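Local coordinates for protein beta-lactamase (Klebsiella pneumoniae, PDB 6KBY) that probably hydrolyses beta-lactam antibiotics to substituted beta-amino acids as a class C serine beta-lactamase, and binds adenosine monophosphate in its pocket, at residues 24-27 with 31-34; 207-210 with 214-217. One frame throughout, in Å; residues are numbered along the deposited sequence.

Contact 1: 24-27 with 31-34; sequences QPLM and NIPG
Met27 and Ile32 hold the end of helix 11-30 to the chain that leaves it, and one backbone bond ties them: Ile32 N donates to Met27 O over 3.0 Å. Asn31 N lies 2.9 Å from the same oxygen, Met27 O. Asn31 itself, with its positive phi of 55°, is the first residue to leave helical geometry, and the turn is a Schellman motif, which stops the helix and sends the chain into strand 34-41 of the large antiparallel sheet.

Apolar contacts fill in around this turn. Met27 CG passes Ile32 CB at 4.1 Å, the two side chains crossing at about a right angle. The chain of Met27 is extended as far as SD and bends at the CG-SD bond (chi3 65°), which brings its terminal methyl over the backbone ahead: CE is 3.3 Å from Ile32 O and 3.7 Å from Gly34 CA. Towards Leu26, Ile32 CD1 reaches back to CG of that residue at 4.2 Å, the two side chains crossing obliquely. Tyr350 packs on both Leu26 and Ile32, while Met35 of strand 34-41 touches Leu26 and Met27.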
loop_
_atom_site.group_PDB
_atom_site.type_symbol
_atom_site.label_atom_id
_atom_site.label_comp_id
_atom_site.label_asym_id
_atom_site.label_seq_id
_atom_site.Cartn_x
_atom_site.Cartn_y
_atom_site.Cartn_z
ATOM N N GLN A 24 -18.442 11.797 -8.168
ATOM C CA GLN A 24 -19.680 12.275 -7.552
ATOM C C GLN A 24 -20.735 11.184 -7.443
ATOM O O GLN A 24 -21.289 11.000 -6.344
ATOM C CB GLN A 24 -20.172 13.562 -8.218
ATOM C CG GLN A 24 -19.260 14.735 -7.948
ATOM C CD GLN A 24 -19.793 16.013 -8.544
ATOM O OE1 GLN A 24 -20.439 15.996 -9.592
ATOM N NE2 GLN A 24 -19.549 17.129 -7.870
ATOM N N PRO A 25 -21.052 10.426 -8.494
ATOM C CA PRO A 25 -22.011 9.324 -8.306
ATOM C C PRO A 25 -21.498 8.242 -7.372
ATOM O O PRO A 25 -22.280 7.678 -6.597
ATOM C CB PRO A 25 -22.246 8.813 -9.737
ATOM C CG PRO A 25 -21.848 9.969 -10.626
ATOM C CD PRO A 25 -20.690 10.598 -9.914
ATOM N N LEU A 26 -20.196 7.943 -7.421
ATOM C CA LEU A 26 -19.610 6.968 -6.505
ATOM C C LEU A 26 -19.865 7.359 -5.053
ATOM O O LEU A 26 -20.275 6.528 -4.228
ATOM C CB LEU A 26 -18.109 6.870 -6.775
ATOM C CG LEU A 26 -17.338 5.892 -5.891
ATOM C CD1 LEU A 26 -17.561 4.460 -6.347
ATOM C CD2 LEU A 26 -15.857 6.242 -5.897
ATOM N N MET A 27 -19.619 8.625 -4.719
ATOM C CA MET A 27 -19.800 9.068 -3.342
ATOM C C MET A 27 -21.272 9.099 -2.958
ATOM O O MET A 27 -21.629 8.782 -1.814
ATOM C CB MET A 27 -19.183 10.451 -3.156
ATOM C CG MET A 27 -17.676 10.440 -3.264
ATOM S SD MET A 27 -16.915 12.067 -3.090
ATOM C CE MET A 27 -17.331 12.473 -1.391
ATOM N N ASN A 31 -22.587 6.578 -0.178
ATOM C CA ASN A 31 -22.625 7.446 0.998
ATOM C C ASN A 31 -21.235 7.662 1.596
ATOM O O ASN A 31 -21.033 7.585 2.812
ATOM C CB ASN A 31 -23.622 6.949 2.041
ATOM C CG ASN A 31 -24.035 8.037 2.992
ATOM O OD1 ASN A 31 -24.164 9.196 2.600
ATOM N ND2 ASN A 31 -24.243 7.677 4.253
ATOM N N ILE A 32 -20.266 7.930 0.726
ATOM C CA ILE A 32 -18.902 8.239 1.142
ATOM C C ILE A 32 -18.845 9.719 1.484
ATOM O O ILE A 32 -19.115 10.551 0.608
ATOM C CB ILE A 32 -17.912 7.948 0.006
ATOM C CG1 ILE A 32 -17.943 6.468 -0.381
ATOM C CG2 ILE A 32 -16.512 8.397 0.393
ATOM C CD1 ILE A 32 -17.325 6.193 -1.737
ATOM N N PRO A 33 -18.486 10.107 2.712
ATOM C CA PRO A 33 -18.547 11.541 3.045
ATOM C C PRO A 33 -17.524 12.390 2.318
ATOM O O PRO A 33 -17.855 13.502 1.888
ATOM C CB PRO A 33 -18.342 11.563 4.566
ATOM C CG PRO A 33 -18.772 10.205 5.016
ATOM C CD PRO A 33 -18.319 9.275 3.918
ATOM N N GLY A 34 -16.295 11.906 2.175
ATOM C CA GLY A 34 -15.227 12.717 1.616
ATOM C C GLY A 34 -14.233 11.884 0.839
ATOM O O GLY A 34 -13.955 10.731 1.186
#

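Contact 2: 207-210 with 214-217; sequences WGYN and EPVH
Trp207 and His217 stack face to face, the six-membered ring of the indole and the imidazole ring having centroids 3.8 Å apart and planes only 9° from parallel. His217 CE1 sits over the centre of the indole ring, and Trp207 CE3 over that of the imidazole. Trp207 CE3 also nears Pro215 CB, whose carbon meets Tyr209 CE2 at 3.7 Å; one proline thus packs against two aromatic side chains.

At the far end Asn210 and Glu214 are joined by three bonds. Asn210 N donates to Glu214 O, and Glu214 N returns a bond of 2.9 Å to Asn210 OD1, coming from above the amide carbonyl plane. The third, from Asn210 ND2 to Glu214 OE1, is also 2.9 Å and nearly straight at 170°; it lies in the amide plane of Asn210 and meets OE1 on the anti side of the carboxylate, somewhat out of the carboxylate plane. Asn210 CG stands between the backbone N and the carbonyl carbon (chi1 70°), which turns the amide toward Glu214.

Between these ends Gly208 and Val216 exchange backbone bonds: Gly208 N to Val216 O at 3.0 Å and Val216 N to Gly208 O at 2.7 Å. Further out, Ala206 O accepts from His217 NE2 and Tyr205 stacks on the same imidazole, while Tyr209 OH bonds to Lys55 N. The whole is a two-stranded antiparallel beta hairpin, with Gly208-Val216 its hydrogen-bonded pair and Tyr209-Pro215 the non-hydrogen-bonded one.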
loop_
_atom_site.group_PDB
_atom_site.type_symbol
_atom_site.label_atom_id
_atom_site.label_comp_id
_atom_site.label_asym_id
_atom_site.label_seq_id
_atom_site.Cartn_x
_atom_site.Cartn_y
_atom_site.Cartn_z
ATOM N N TRP A 207 -12.192 11.865 9.861
ATOM C CA TRP A 207 -12.812 10.733 10.523
ATOM C C TRP A 207 -13.255 9.728 9.471
ATOM O O TRP A 207 -13.669 10.109 8.372
ATOM C CB TRP A 207 -13.994 11.193 11.381
ATOM C CG TRP A 207 -13.516 11.843 12.636
ATOM C CD1 TRP A 207 -13.311 13.174 12.849
ATOM C CD2 TRP A 207 -13.119 11.175 13.837
ATOM N NE1 TRP A 207 -12.829 13.379 14.125
ATOM C CE2 TRP A 207 -12.704 12.166 14.749
ATOM C CE3 TRP A 207 -13.078 9.836 14.228
ATOM C CZ2 TRP A 207 -12.259 11.855 16.036
ATOM C CZ3 TRP A 207 -12.641 9.531 15.510
ATOM C CH2 TRP A 207 -12.233 10.535 16.392
ATOM N N GLY A 208 -13.115 8.449 9.795
ATOM C CA GLY A 208 -13.677 7.414 8.963
ATOM C C GLY A 208 -15.077 7.082 9.406
ATOM O O GLY A 208 -15.443 7.300 10.555
ATOM N N TYR A 209 -15.883 6.555 8.493
ATOM C CA TYR A 209 -17.272 6.229 8.798
ATOM C C TYR A 209 -17.502 4.753 8.513
ATOM O O TYR A 209 -17.375 4.310 7.365
ATOM C CB TYR A 209 -18.232 7.171 8.060
ATOM C CG TYR A 209 -18.070 8.558 8.638
ATOM C CD1 TYR A 209 -17.095 9.424 8.163
ATOM C CD2 TYR A 209 -18.825 8.962 9.736
ATOM C CE1 TYR A 209 -16.899 10.663 8.735
ATOM C CE2 TYR A 209 -18.643 10.201 10.311
ATOM C CZ TYR A 209 -17.679 11.050 9.809
ATOM O OH TYR A 209 -17.480 12.283 10.379
ATOM N N ASN A 210 -17.797 3.989 9.569
ATOM C CA ASN A 210 -17.873 2.537 9.470
ATOM C C ASN A 210 -19.212 2.116 8.863
ATOM O O ASN A 210 -19.994 2.941 8.380
ATOM C CB ASN A 210 -17.547 1.874 10.812
ATOM C CG ASN A 210 -18.622 2.101 11.869
ATOM O OD1 ASN A 210 -19.705 2.614 11.583
ATOM N ND2 ASN A 210 -18.325 1.700 13.104
ATOM N N GLU A 214 -20.694 5.294 12.027
ATOM C CA GLU A 214 -20.063 5.847 13.217
ATOM C C GLU A 214 -18.678 6.383 12.860
ATOM O O GLU A 214 -17.943 5.740 12.104
ATOM C CB GLU A 214 -19.913 4.763 14.281
ATOM C CG GLU A 214 -21.232 4.153 14.744
ATOM C CD GLU A 214 -21.056 2.852 15.518
ATOM O OE1 GLU A 214 -20.008 2.188 15.366
ATOM O OE2 GLU A 214 -21.975 2.491 16.286
ATOM N N PRO A 215 -18.299 7.548 13.387
ATOM C CA PRO A 215 -16.947 8.073 13.133
ATOM C C PRO A 215 -15.905 7.281 13.912
ATOM O O PRO A 215 -16.010 7.123 15.132
ATOM C CB PRO A 215 -17.032 9.524 13.620
ATOM C CG PRO A 215 -18.144 9.517 14.644
ATOM C CD PRO A 215 -19.124 8.470 14.191
ATOM N N VAL A 216 -14.895 6.775 13.198
ATOM C CA VAL A 216 -13.878 5.917 13.794
ATOM C C VAL A 216 -12.494 6.272 13.265
ATOM O O VAL A 216 -12.329 6.731 12.128
ATOM C CB VAL A 216 -14.159 4.410 13.577
ATOM C CG1 VAL A 216 -15.403 3.973 14.350
ATOM C CG2 VAL A 216 -14.307 4.103 12.098
ATOM N N HIS A 217 -11.494 6.044 14.116
ATOM C CA HIS A 217 -10.089 6.043 13.749
ATOM C C HIS A 217 -9.496 4.684 14.088
ATOM O O HIS A 217 -9.892 4.040 15.066
ATOM C CB HIS A 217 -9.324 7.133 14.491
ATOM C CG HIS A 217 -9.463 8.491 13.879
ATOM N ND1 HIS A 217 -9.291 9.653 14.599
ATOM C CD2 HIS A 217 -9.735 8.873 12.608
ATOM C CE1 HIS A 217 -9.460 10.693 13.801
ATOM N NE2 HIS A 217 -9.728 10.246 12.586
#

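Contact 1 closes before contact 2 opens along the chain, yet they meet in space: Pro33 CG of 31-34 packs on Tyr209 CD1 of 207-210 at 3.7 Å, with the contact centres 15 Å apart. Asn347 joins them further, since it makes backbone hydrogen bonds with both Gly34 and Tyr209. Both contacts lie near the AMP pocket without lining it. The side chain of Ile32 is about 11 Å from that of Ser324, which binds AMP. Gly208 is likewise about 11 Å from the side chain of Ser324. On the same hairpin, the side chain of Val216 is about 9 Å from the bound AMP.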